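Local coordinates for AbyA5 (PDB 4YWF), which catalyses acetate elimination in spirotetronate biosynthesis, using an esterase-like fold of the alpha/beta hydrolase superfamily, at residues I325-V330 / F337-L342; E118-R123 / V129-A134; A25-Y30 / R57-Q62; A223-P228 / P286-G291. The protein carries 4 engineered substitutions. One frame throughout, in Å; residues are numbered along the deposited sequence.

Interaction 1: residues I325-V330 / F337-L342; sequences ITHDDV and FPHTRL
His327 meets His339 and Thr340 with adjacent atoms of one imidazole, CE1 and NE2. From CB, which points at helix 337-342, CG lies anti to the carbonyl carbon (chi1 -55°), sending the ring across the gap. His327 ND1 comes only to 4.1 Å of His339 CD2. Its neighbour CE1 goes further, 3.5 Å from His339 CD2, over one face of that ring toward its rim. The pair is an offset edge-to-face stack, centroids 5.0 Å apart and planes at 64°. At the tip, His327 NE2 shares a hydrogen bond of 3.0 Å with Thr340 OG1; beside it, His327 CD2 lies 3.6 Å from Thr340 OG1. That hydroxyl also bonds to O of His336, whose ring stacks on His327. Ile325 approaches His339 from the opposite direction, its CD1 3.6 Å from His339 NE2. The contact buries His339 ND1, which has no partner in the model. The loop joining this last sheet strand to its helix probably carries the catalytic histidine, as in other alpha/beta hydrolases. The 325-327 part of outermost strand 322-327 runs nearly antiparallel to residues 337-342 of helix 337-351 (165°, axes 10.7 Å apart), and Val299 of adjacent strand 296-301 touches Ile325, His327 and Thr340.

Interaction 2: residues E118-R123 / V129-A134; sequences ERLELR and VRAWAA
Glu121 and Arg130 form a salt bridge across a beta hairpin, strands 118-124 and 127-134, at one edge of the central sheet. Glu121 OE1 is 2.7 Å from Arg130 NH2 and equally near Arg130 NE, with the carboxylate and guanidinium planes 68° apart. Arg130 reaches it with a chain extended from CG to NE, lying alongside Glu121. Six backbone hydrogen bonds set the antiparallel register, among them Glu118 N to Ala133 O at 2.8 Å and Leu122 N to Val129 O at 2.8 Å. On the face of the salt bridge, the guanidinium of Arg119 sits between Arg130 and Trp132: Arg130 NH1 is over one side, and Trp132 CH2, 3.7 Å from Arg119 CZ, is over the other. The planes are inclined by 41° and 45° respectively. The two guanidinium groups lie one over the other, but they come too close for two sets of donors, and their exact placement is doubtful. A leucine in place of Arg130 would probably leave the Glu121 carboxylate without its charged mate and uncover one side of the Arg119 guanidinium. Further out, Trp132 NE1 bonds to Glu156 OE2, and Phe107 meets the indole edge-to-face, so helix 94-111 backs this face. Glu118, on the other face, forms a salt bridge with Arg205. Leu122 meets helix 194-201, and beside it Leu120 CB lies 4.1 Å from Ala131 CB, while Leu120 CD1 reaches diagonally to Ala133 CB at 4.1 Å.

Interaction 3: residues A25-Y30 / R57-Q62; sequences AELKQY and RSWTTQ
The indole of Trp59 carries Leu27 on one face. Leu27 CB stands 3.9 Å from the centroid of the six-membered ring and 18° off its normal, a CH-pi contact, with Trp59 CZ3 its nearest ring atom at 3.7 Å. Leu27 CD1 covers the same face nearer the five-membered ring, 4.0 Å from Trp59 CD2. At the edge, in the ring plane, lies Thr60 OG1. The backbone joins in: Leu27 O is 3.7 Å from Trp59 CH2, and Lys28 N is 4.0 Å from Trp59 CZ3. Trp59 CG lies anti to its own N (chi1 169°), which carries the indole out to the other helix, and Trp59 NE1 donates to Met85 O, which probably limits the ring's rotation. A serine in place of Trp59 would probably strip Leu27 CB and CD1 of the surface they rest on and cost Met85 O its indole donor. Ser58, the N-cap of the second helix, accepts a weak bond of 3.4 Å at OG from Thr61 N. The contact joins helix 24-29 to the start of helix 59-72, in a helical part that precedes the alpha/beta hydrolase sheet in the chain; Met85 belongs to helix 76-87, and Arg96 of helix 94-111 touches both Leu27 and Trp59.

Interaction 4: residues A223-P228 / P286-G291; sequences ALRAAP and PQDLAG
Arg225 and Pro228 touch Asp288 and Gly291 across this contact; just before them in sequence, Leu224 O reaches Asp288 O through a water that donates to both carbonyls, 2.6 Å to Leu224 O and, weakly, 2.9 Å to Asp288 O. Next, Arg225 points its CB away from the other segment, but its chain bends at chi2 (78°) and chi3 (62°), swinging the guanidinium back. Arg225 NH1 then donates to Asp288 OD2 at 3.2 Å, a weak hydrogen bond within a salt bridge. The oxygen arrives at the edge of the guanidinium, near its plane, while the carboxylate plane stands 88° to it. Thr285 N also bonds to Asp288 OD2, so this oxygen has two donors, and Arg225 NH2 makes weak bonds to Trp282 O and Ala283 O. Helix 218-226, coming directly after strand 207-215, is consistent with the helix that follows the nucleophile elbow in alpha/beta hydrolases; its C-terminal end abuts the short helix 286-290, which lies against helix 310-318 through Leu289. At Ala227 the chain passes into a 3-10 segment, where the ring of Pro228 presents its CB and CG to the other segment. Pro228 CB lies 3.6 Å from Gly291 O, and Pro228 CG is 3.9 Å from Asp288 O.

Interactions 1 and 2 each include an outermost strand of one sheet, their centres 29 Å apart on opposite sides of the chain's centre. Interaction 4 joins helices outside that sheet, about 14 Å from either of them by nearest atoms. Interaction 3 lies in the N-terminal helical region; it comes within about 7 Å of interaction 1 by nearest atoms but is 38 Å from interaction 4 between centres. No ligand marks the active site. By analogy with alpha/beta hydrolases, the nucleophile elbow would sit between strand 207-215 and helix 218-226, upstream of interaction 4, and the catalytic histidine on the loop that joins the two segments of interaction 1.

Interaction 1: residues I325-V330 / F337-L342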
loop_
_atom_site.group_PDB
_atom_site.type_symbol
_atom_site.label_atom_id
_atom_site.label_comp_id
_atom_site.label_asym_id
_atom_site.label_seq_id
_atom_site.Cartn_x
_atom_site.Cartn_y
_atom_site.Cartn_z
ATOM N N ILE A 325 -6.415 11.947 -12.482
ATOM C CA ILE A 325 -5.694 13.189 -12.455
ATOM C C ILE A 325 -4.200 12.846 -12.612
ATOM O O ILE A 325 -3.760 11.779 -12.188
ATOM C CB ILE A 325 -6.025 13.856 -11.101
ATOM C CG1 ILE A 325 -5.835 15.334 -11.161
ATOM C CG2 ILE A 325 -5.302 13.168 -9.943
ATOM C CD1 ILE A 325 -6.366 16.071 -9.938
ATOM N N THR A 326 -3.418 13.726 -13.221
ATOM C CA THR A 326 -2.017 13.473 -13.443
ATOM C C THR A 326 -1.224 14.633 -12.797
ATOM O O THR A 326 -1.419 15.765 -13.141
ATOM C CB THR A 326 -1.718 13.372 -14.967
ATOM O OG1 THR A 326 -2.128 12.100 -15.490
ATOM C CG2 THR A 326 -0.241 13.528 -15.270
ATOM N N HIS A 327 -0.310 14.363 -11.899
ATOM C CA HIS A 327 0.565 15.452 -11.402
ATOM C C HIS A 327 1.838 15.427 -12.238
ATOM O O HIS A 327 2.379 14.353 -12.519
ATOM C CB HIS A 327 0.937 15.298 -9.932
ATOM C CG HIS A 327 -0.222 15.163 -9.002
ATOM N ND1 HIS A 327 -1.160 16.158 -8.817
ATOM C CD2 HIS A 327 -0.575 14.154 -8.167
ATOM C CE1 HIS A 327 -2.052 15.762 -7.925
ATOM N NE2 HIS A 327 -1.727 14.548 -7.523
ATOM N N ASP A 328 2.320 16.598 -12.644
ATOM C CA ASP A 328 3.613 16.688 -13.324
ATOM C C ASP A 328 4.702 16.567 -12.238
ATOM O O ASP A 328 5.266 17.563 -11.732
ATOM C CB ASP A 328 3.704 17.966 -14.186
ATOM C CG ASP A 328 5.100 18.207 -14.725
ATOM O OD1 ASP A 328 5.739 17.239 -15.207
ATOM O OD2 ASP A 328 5.557 19.380 -14.635
ATOM N N ASP A 329 4.953 15.303 -11.874
ATOM C CA ASP A 329 5.806 14.945 -10.789
ATOM C C ASP A 329 6.348 13.522 -10.999
ATOM O O ASP A 329 5.908 12.755 -11.926
ATOM C CB ASP A 329 5.047 15.063 -9.475
ATOM C CG ASP A 329 5.959 15.095 -8.254
ATOM O OD1 ASP A 329 7.183 14.985 -8.463
ATOM O OD2 ASP A 329 5.467 15.249 -7.105
ATOM N N VAL A 330 7.346 13.206 -10.179
ATOM C CA VAL A 330 7.972 11.902 -10.188
ATOM C C VAL A 330 7.164 10.884 -9.390
ATOM O O VAL A 330 6.105 11.179 -8.822
ATOM C CB VAL A 330 9.431 11.923 -9.697
ATOM C CG1 VAL A 330 10.248 12.924 -10.510
ATOM C CG2 VAL A 330 9.502 12.243 -8.207
ATOM N N PHE A 337 1.296 15.782 -2.135
ATOM C CA PHE A 337 0.640 14.866 -1.199
ATOM C C PHE A 337 -0.713 15.429 -0.714
ATOM O O PHE A 337 -1.698 14.692 -0.686
ATOM C CB PHE A 337 1.546 14.454 -0.027
ATOM N N PRO A 338 -0.764 16.738 -0.357
ATOM C CA PRO A 338 -1.997 17.394 0.080
ATOM C C PRO A 338 -3.149 17.186 -0.908
ATOM O O PRO A 338 -4.240 16.701 -0.542
ATOM C CB PRO A 338 -1.569 18.870 0.188
ATOM C CG PRO A 338 -0.149 18.787 0.615
ATOM C CD PRO A 338 0.400 17.635 -0.181
ATOM N N HIS A 339 -2.865 17.493 -2.157
ATOM C CA HIS A 339 -3.782 17.335 -3.252
ATOM C C HIS A 339 -4.194 15.843 -3.432
ATOM O O HIS A 339 -5.361 15.542 -3.608
ATOM C CB HIS A 339 -3.129 17.863 -4.515
ATOM C CG HIS A 339 -4.056 17.980 -5.684
ATOM N ND1 HIS A 339 -5.328 17.448 -5.686
ATOM C CD2 HIS A 339 -3.895 18.562 -6.895
ATOM C CE1 HIS A 339 -5.934 17.745 -6.817
ATOM N NE2 HIS A 339 -5.080 18.399 -7.579
ATOM N N THR A 340 -3.240 14.925 -3.376
ATOM C CA THR A 340 -3.506 13.518 -3.609
ATOM C C THR A 340 -4.362 12.944 -2.491
ATOM O O THR A 340 -5.321 12.236 -2.760
ATOM C CB THR A 340 -2.222 12.692 -3.726
ATOM O OG1 THR A 340 -1.513 13.086 -4.896
ATOM C CG2 THR A 340 -2.550 11.180 -3.807
ATOM N N ARG A 341 -4.040 13.270 -1.249
ATOM C CA ARG A 341 -4.793 12.780 -0.098
ATOM C C ARG A 341 -6.252 13.284 -0.184
ATOM O O ARG A 341 -7.238 12.509 -0.008
ATOM C CB ARG A 341 -4.132 13.292 1.189
ATOM N N LEU A 342 -6.396 14.550 -0.562
ATOM C CA LEU A 342 -7.752 15.109 -0.701
ATOM C C LEU A 342 -8.505 14.542 -1.901
ATOM O O LEU A 342 -9.700 14.245 -1.810
ATOM C CB LEU A 342 -7.741 16.646 -0.736
ATOM C CG LEU A 342 -7.446 17.188 0.681
ATOM C CD1 LEU A 342 -7.087 18.662 0.613
ATOM C CD2 LEU A 342 -8.565 16.938 1.686
#

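Interaction 2: residues E118-R123 / V129-A134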
loop_
_atom_site.group_PDB
_atom_site.type_symbol
_atom_site.label_atom_id
_atom_site.label_comp_id
_atom_site.label_asym_id
_atom_site.label_seq_id
_atom_site.Cartn_x
_atom_site.Cartn_y
_atom_site.Cartn_z
ATOM N N GLU A 118 -8.015 -1.743 16.529
ATOM C CA GLU A 118 -7.896 -3.143 16.829
ATOM C C GLU A 118 -6.985 -3.870 15.861
ATOM O O GLU A 118 -6.986 -3.606 14.693
ATOM C CB GLU A 118 -9.274 -3.795 16.772
ATOM C CG GLU A 118 -9.317 -5.268 17.123
ATOM C CD GLU A 118 -10.759 -5.812 17.107
ATOM O OE1 GLU A 118 -11.724 -5.017 17.311
ATOM O OE2 GLU A 118 -10.929 -7.037 16.854
ATOM N N ARG A 119 -6.236 -4.808 16.380
ATOM C CA ARG A 119 -5.365 -5.668 15.585
ATOM C C ARG A 119 -6.125 -6.892 15.109
ATOM O O ARG A 119 -6.802 -7.560 15.892
ATOM C CB ARG A 119 -4.196 -6.116 16.473
ATOM C CG ARG A 119 -3.417 -7.293 15.916
ATOM C CD ARG A 119 -2.304 -7.712 16.852
ATOM N NE ARG A 119 -1.109 -6.997 16.489
ATOM C CZ ARG A 119 -0.302 -6.378 17.334
ATOM N NH1 ARG A 119 -0.504 -6.428 18.661
ATOM N NH2 ARG A 119 0.761 -5.752 16.841
ATOM N N LEU A 120 -6.003 -7.199 13.832
ATOM C CA LEU A 120 -6.524 -8.410 13.255
ATOM C C LEU A 120 -5.312 -9.283 12.864
ATOM O O LEU A 120 -4.345 -8.813 12.342
ATOM C CB LEU A 120 -7.327 -8.090 12.011
ATOM C CG LEU A 120 -8.463 -7.073 12.152
ATOM C CD1 LEU A 120 -9.125 -6.861 10.788
ATOM C CD2 LEU A 120 -9.470 -7.580 13.191
ATOM N N GLU A 121 -5.397 -10.575 13.113
ATOM C CA GLU A 121 -4.354 -11.544 12.711
ATOM C C GLU A 121 -5.072 -12.688 11.997
ATOM O O GLU A 121 -5.991 -13.295 12.552
ATOM C CB GLU A 121 -3.601 -12.050 13.944
ATOM C CG GLU A 121 -2.253 -12.726 13.604
ATOM C CD GLU A 121 -1.161 -12.555 14.687
ATOM O OE1 GLU A 121 -1.204 -11.599 15.501
ATOM O OE2 GLU A 121 -0.225 -13.372 14.721
ATOM N N LEU A 122 -4.699 -12.929 10.749
ATOM C CA LEU A 122 -5.260 -13.977 9.929
ATOM C C LEU A 122 -4.194 -15.042 9.693
ATOM O O LEU A 122 -3.195 -14.819 9.038
ATOM C CB LEU A 122 -5.721 -13.397 8.585
ATOM C CG LEU A 122 -6.823 -12.316 8.649
ATOM C CD1 LEU A 122 -6.351 -10.913 9.091
ATOM C CD2 LEU A 122 -7.469 -12.190 7.288
ATOM N N ARG A 123 -4.399 -16.220 10.254
ATOM C CA ARG A 123 -3.454 -17.309 10.105
ATOM C C ARG A 123 -3.886 -18.074 8.866
ATOM O O ARG A 123 -4.940 -18.713 8.851
ATOM C CB ARG A 123 -3.431 -18.137 11.395
ATOM N N VAL A 129 -1.120 -13.048 8.147
ATOM C CA VAL A 129 -1.293 -11.635 7.688
ATOM C C VAL A 129 -1.844 -10.841 8.855
ATOM O O VAL A 129 -2.883 -11.228 9.379
ATOM C CB VAL A 129 -2.330 -11.561 6.520
ATOM C CG1 VAL A 129 -2.546 -10.136 6.051
ATOM C CG2 VAL A 129 -1.868 -12.407 5.364
ATOM N N ARG A 130 -1.176 -9.758 9.274
ATOM C CA ARG A 130 -1.720 -8.831 10.281
ATOM C C ARG A 130 -2.288 -7.552 9.664
ATOM O O ARG A 130 -1.850 -7.111 8.590
ATOM C CB ARG A 130 -0.662 -8.461 11.354
ATOM C CG ARG A 130 -0.398 -9.596 12.318
ATOM C CD ARG A 130 0.908 -9.466 13.074
ATOM N NE ARG A 130 0.817 -10.137 14.376
ATOM C CZ ARG A 130 1.026 -9.568 15.564
ATOM N NH1 ARG A 130 1.401 -8.297 15.665
ATOM N NH2 ARG A 130 0.868 -10.283 16.675
ATOM N N ALA A 131 -3.240 -6.937 10.373
ATOM C CA ALA A 131 -3.931 -5.740 9.902
ATOM C C ALA A 131 -4.310 -4.909 11.103
ATOM O O ALA A 131 -4.387 -5.428 12.241
ATOM C CB ALA A 131 -5.146 -6.167 9.070
ATOM N N TRP A 132 -4.528 -3.626 10.889
ATOM C CA TRP A 132 -5.045 -2.738 11.917
ATOM C C TRP A 132 -6.394 -2.257 11.442
ATOM O O TRP A 132 -6.551 -2.007 10.251
ATOM C CB TRP A 132 -4.139 -1.530 12.123
ATOM C CG TRP A 132 -2.847 -1.861 12.706
ATOM C CD1 TRP A 132 -1.621 -1.858 12.075
ATOM C CD2 TRP A 132 -2.602 -2.258 14.065
ATOM N NE1 TRP A 132 -0.623 -2.230 12.977
ATOM C CE2 TRP A 132 -1.205 -2.480 14.197
ATOM C CE3 TRP A 132 -3.420 -2.404 15.193
ATOM C CZ2 TRP A 132 -0.634 -2.889 15.388
ATOM C CZ3 TRP A 132 -2.820 -2.765 16.407
ATOM C CH2 TRP A 132 -1.456 -2.993 16.486
ATOM N N ALA A 133 -7.361 -2.131 12.347
ATOM C CA ALA A 133 -8.705 -1.739 11.953
ATOM C C ALA A 133 -9.356 -0.794 12.951
ATOM O O ALA A 133 -8.963 -0.747 14.114
ATOM C CB ALA A 133 -9.573 -2.960 11.802
ATOM N N ALA A 134 -10.360 -0.056 12.463
ATOM C CA ALA A 134 -11.156 0.803 13.341
ATOM C C ALA A 134 -12.503 0.909 12.749
ATOM O O ALA A 134 -12.689 0.570 11.576
ATOM C CB ALA A 134 -10.562 2.180 13.504
#

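Interaction 3: residues A25-Y30 / R57-Q62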
loop_
_atom_site.group_PDB
_atom_site.type_symbol
_atom_site.label_atom_id
_atom_site.label_comp_id
_atom_site.label_asym_id
_atom_site.label_seq_id
_atom_site.Cartn_x
_atom_site.Cartn_y
_atom_site.Cartn_z
ATOM N N ALA A 25 22.240 6.489 -2.553
ATOM C CA ALA A 25 21.781 7.751 -3.167
ATOM C C ALA A 25 20.289 7.658 -3.206
ATOM O O ALA A 25 19.515 8.554 -2.875
ATOM C CB ALA A 25 22.341 7.852 -4.575
ATOM N N GLU A 26 19.925 6.452 -3.548
ATOM C CA GLU A 26 18.641 6.100 -3.965
ATOM C C GLU A 26 17.709 5.744 -2.793
ATOM O O GLU A 26 16.556 6.019 -2.869
ATOM C CB GLU A 26 18.882 4.931 -4.862
ATOM C CG GLU A 26 17.688 4.257 -5.458
ATOM C CD GLU A 26 18.142 3.079 -6.270
ATOM O OE1 GLU A 26 19.347 2.912 -6.414
ATOM O OE2 GLU A 26 17.332 2.288 -6.763
ATOM N N LEU A 27 18.209 5.189 -1.695
ATOM C CA LEU A 27 17.383 5.111 -0.491
ATOM C C LEU A 27 17.076 6.531 -0.016
ATOM O O LEU A 27 15.948 6.817 0.339
ATOM C CB LEU A 27 18.065 4.297 0.640
ATOM C CG LEU A 27 18.421 2.834 0.418
ATOM C CD1 LEU A 27 19.153 2.279 1.642
ATOM C CD2 LEU A 27 17.175 2.052 0.113
ATOM N N LYS A 28 18.079 7.418 -0.048
ATOM C CA LYS A 28 17.955 8.822 0.442
ATOM C C LYS A 28 16.960 9.658 -0.351
ATOM O O LYS A 28 16.401 10.621 0.193
ATOM C CB LYS A 28 19.312 9.604 0.431
ATOM C CG LYS A 28 20.391 9.072 1.361
ATOM C CD LYS A 28 21.133 10.137 2.159
ATOM C CE LYS A 28 22.638 10.075 1.897
ATOM N NZ LYS A 28 23.443 10.089 3.159
ATOM N N GLN A 29 16.781 9.299 -1.621
ATOM C CA GLN A 29 15.849 9.964 -2.531
ATOM C C GLN A 29 14.446 9.793 -2.049
ATOM O O GLN A 29 13.603 10.674 -2.202
ATOM C CB GLN A 29 15.912 9.369 -3.939
ATOM N N TYR A 30 14.186 8.616 -1.502
ATOM C CA TYR A 30 12.911 8.311 -0.924
ATOM C C TYR A 30 12.704 9.087 0.373
ATOM O O TYR A 30 11.745 9.855 0.460
ATOM C CB TYR A 30 12.804 6.822 -0.686
ATOM C CG TYR A 30 11.482 6.489 -0.133
ATOM C CD1 TYR A 30 10.414 6.230 -0.999
ATOM C CD2 TYR A 30 11.250 6.461 1.255
ATOM C CE1 TYR A 30 9.146 5.902 -0.497
ATOM C CE2 TYR A 30 9.995 6.135 1.769
ATOM C CZ TYR A 30 8.933 5.866 0.886
ATOM O OH TYR A 30 7.639 5.573 1.356
ATOM N N ARG A 57 27.475 4.647 10.872
ATOM C CA ARG A 57 26.969 5.603 9.907
ATOM C C ARG A 57 26.044 4.957 8.865
ATOM O O ARG A 57 25.704 5.571 7.871
ATOM C CB ARG A 57 28.140 6.342 9.247
ATOM N N SER A 58 25.603 3.721 9.099
ATOM C CA SER A 58 24.676 3.068 8.122
ATOM C C SER A 58 23.254 3.662 8.158
ATOM O O SER A 58 22.864 4.328 9.132
ATOM C CB SER A 58 24.685 1.560 8.281
ATOM O OG SER A 58 23.998 1.169 9.456
ATOM N N TRP A 59 22.523 3.486 7.061
ATOM C CA TRP A 59 21.105 3.836 6.967
ATOM C C TRP A 59 20.315 3.303 8.161
ATOM O O TRP A 59 19.771 4.099 8.928
ATOM C CB TRP A 59 20.536 3.277 5.675
ATOM C CG TRP A 59 19.049 3.323 5.566
ATOM C CD1 TRP A 59 18.144 2.365 5.999
ATOM C CD2 TRP A 59 18.286 4.323 4.932
ATOM N NE1 TRP A 59 16.867 2.742 5.678
ATOM C CE2 TRP A 59 16.924 3.935 5.013
ATOM C CE3 TRP A 59 18.612 5.525 4.296
ATOM C CZ2 TRP A 59 15.890 4.715 4.499
ATOM C CZ3 TRP A 59 17.567 6.289 3.745
ATOM C CH2 TRP A 59 16.231 5.884 3.864
ATOM N N THR A 60 20.354 1.975 8.366
ATOM C CA THR A 60 19.482 1.317 9.380
ATOM C C THR A 60 19.860 1.798 10.803
ATOM O O THR A 60 18.989 2.259 11.562
ATOM C CB THR A 60 19.469 -0.227 9.269
ATOM O OG1 THR A 60 18.891 -0.676 7.990
ATOM C CG2 THR A 60 18.682 -0.845 10.470
ATOM N N THR A 61 21.154 1.796 11.136
ATOM C CA THR A 61 21.568 2.270 12.456
ATOM C C THR A 61 21.129 3.677 12.741
ATOM O O THR A 61 20.700 3.968 13.855
ATOM C CB THR A 61 23.093 2.222 12.665
ATOM O OG1 THR A 61 23.549 0.875 12.526
ATOM C CG2 THR A 61 23.431 2.732 14.052
ATOM N N GLN A 62 21.299 4.568 11.759
ATOM C CA GLN A 62 20.956 5.996 11.940
ATOM C C GLN A 62 19.438 6.226 12.143
ATOM O O GLN A 62 19.007 6.997 12.999
ATOM C CB GLN A 62 21.455 6.846 10.744
ATOM C CG GLN A 62 22.945 7.224 10.744
ATOM C CD GLN A 62 23.422 7.863 12.059
ATOM O OE1 GLN A 62 24.556 7.690 12.474
ATOM N NE2 GLN A 62 22.547 8.577 12.719
#

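Interaction 4: residues A223-P228 / P286-G291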
loop_
_atom_site.group_PDB
_atom_site.type_symbol
_atom_site.label_atom_id
_atom_site.label_comp_id
_atom_site.label_asym_id
_atom_site.label_seq_id
_atom_site.Cartn_x
_atom_site.Cartn_y
_atom_site.Cartn_z
ATOM N N ALA A 223 -6.056 -5.181 -6.840
ATOM C CA ALA A 223 -7.465 -4.859 -6.755
ATOM C C ALA A 223 -8.120 -5.003 -8.128
ATOM O O ALA A 223 -9.247 -5.554 -8.254
ATOM C CB ALA A 223 -7.647 -3.443 -6.215
ATOM N N LEU A 224 -7.491 -4.443 -9.155
ATOM C CA LEU A 224 -8.089 -4.498 -10.479
ATOM C C LEU A 224 -8.196 -5.929 -11.036
ATOM O O LEU A 224 -9.161 -6.242 -11.792
ATOM C CB LEU A 224 -7.309 -3.656 -11.479
ATOM C CG LEU A 224 -7.354 -2.141 -11.373
ATOM C CD1 LEU A 224 -6.146 -1.554 -12.082
ATOM C CD2 LEU A 224 -8.686 -1.592 -11.910
ATOM N N ARG A 225 -7.252 -6.768 -10.657
ATOM C CA ARG A 225 -7.244 -8.184 -11.018
ATOM C C ARG A 225 -8.340 -8.897 -10.237
ATOM O O ARG A 225 -9.025 -9.757 -10.798
ATOM C CB ARG A 225 -5.840 -8.784 -10.705
ATOM C CG ARG A 225 -5.806 -10.299 -10.532
ATOM C CD ARG A 225 -5.845 -10.957 -11.904
ATOM N NE ARG A 225 -4.671 -10.576 -12.712
ATOM C CZ ARG A 225 -4.641 -10.493 -14.057
ATOM N NH1 ARG A 225 -5.742 -10.726 -14.798
ATOM N NH2 ARG A 225 -3.517 -10.145 -14.671
ATOM N N ALA A 226 -8.584 -8.494 -8.984
ATOM C CA ALA A 226 -9.616 -9.162 -8.160
ATOM C C ALA A 226 -11.014 -8.799 -8.590
ATOM O O ALA A 226 -11.909 -9.650 -8.540
ATOM C CB ALA A 226 -9.489 -8.827 -6.683
ATOM N N ALA A 227 -11.210 -7.521 -8.956
ATOM C CA ALA A 227 -12.526 -6.948 -9.042
ATOM C C ALA A 227 -13.508 -7.770 -9.876
ATOM O O ALA A 227 -14.662 -7.928 -9.461
ATOM C CB ALA A 227 -12.451 -5.529 -9.619
ATOM N N PRO A 228 -13.075 -8.280 -11.029
ATOM C CA PRO A 228 -14.157 -8.931 -11.822
ATOM C C PRO A 228 -14.738 -10.201 -11.171
ATOM O O PRO A 228 -15.915 -10.474 -11.368
ATOM C CB PRO A 228 -13.499 -9.200 -13.181
ATOM C CG PRO A 228 -12.346 -8.217 -13.255
ATOM C CD PRO A 228 -11.859 -8.059 -11.833
ATOM N N PRO A 286 -6.944 -5.921 -22.221
ATOM C CA PRO A 286 -8.144 -5.121 -22.533
ATOM C C PRO A 286 -9.429 -5.741 -21.989
ATOM O O PRO A 286 -10.248 -5.019 -21.399
ATOM C CB PRO A 286 -8.178 -5.129 -24.073
ATOM C CG PRO A 286 -6.719 -5.193 -24.449
ATOM C CD PRO A 286 -6.108 -6.140 -23.428
ATOM N N GLN A 287 -9.564 -7.064 -22.106
ATOM C CA GLN A 287 -10.733 -7.793 -21.524
ATOM C C GLN A 287 -10.745 -7.834 -20.018
ATOM O O GLN A 287 -11.806 -7.784 -19.421
ATOM C CB GLN A 287 -10.829 -9.241 -21.997
ATOM N N ASP A 288 -9.586 -7.948 -19.390
ATOM C CA ASP A 288 -9.545 -7.866 -17.931
ATOM C C ASP A 288 -10.178 -6.551 -17.493
ATOM O O ASP A 288 -11.021 -6.537 -16.572
ATOM C CB ASP A 288 -8.108 -7.957 -17.418
ATOM C CG ASP A 288 -7.510 -9.396 -17.569
ATOM O OD1 ASP A 288 -8.309 -10.350 -17.609
ATOM O OD2 ASP A 288 -6.259 -9.552 -17.691
ATOM N N LEU A 289 -9.779 -5.469 -18.179
ATOM C CA LEU A 289 -10.115 -4.090 -17.810
ATOM C C LEU A 289 -11.542 -3.774 -18.134
ATOM O O LEU A 289 -12.194 -3.167 -17.334
ATOM C CB LEU A 289 -9.166 -3.069 -18.456
ATOM C CG LEU A 289 -7.670 -3.300 -18.125
ATOM C CD1 LEU A 289 -6.816 -2.291 -18.850
ATOM C CD2 LEU A 289 -7.412 -3.220 -16.623
ATOM N N ALA A 290 -12.017 -4.226 -19.296
ATOM C CA ALA A 290 -13.424 -4.168 -19.651
ATOM C C ALA A 290 -14.283 -4.936 -18.682
ATOM O O ALA A 290 -15.426 -4.596 -18.531
ATOM C CB ALA A 290 -13.624 -4.724 -21.060
ATOM N N GLY A 291 -13.723 -5.967 -18.015
ATOM C CA GLY A 291 -14.446 -6.738 -16.960
ATOM C C GLY A 291 -14.577 -6.053 -15.607
ATOM O O GLY A 291 -15.272 -6.540 -14.728
HETATM O O HOH W 1 -9.339 -7.174 -14.248
#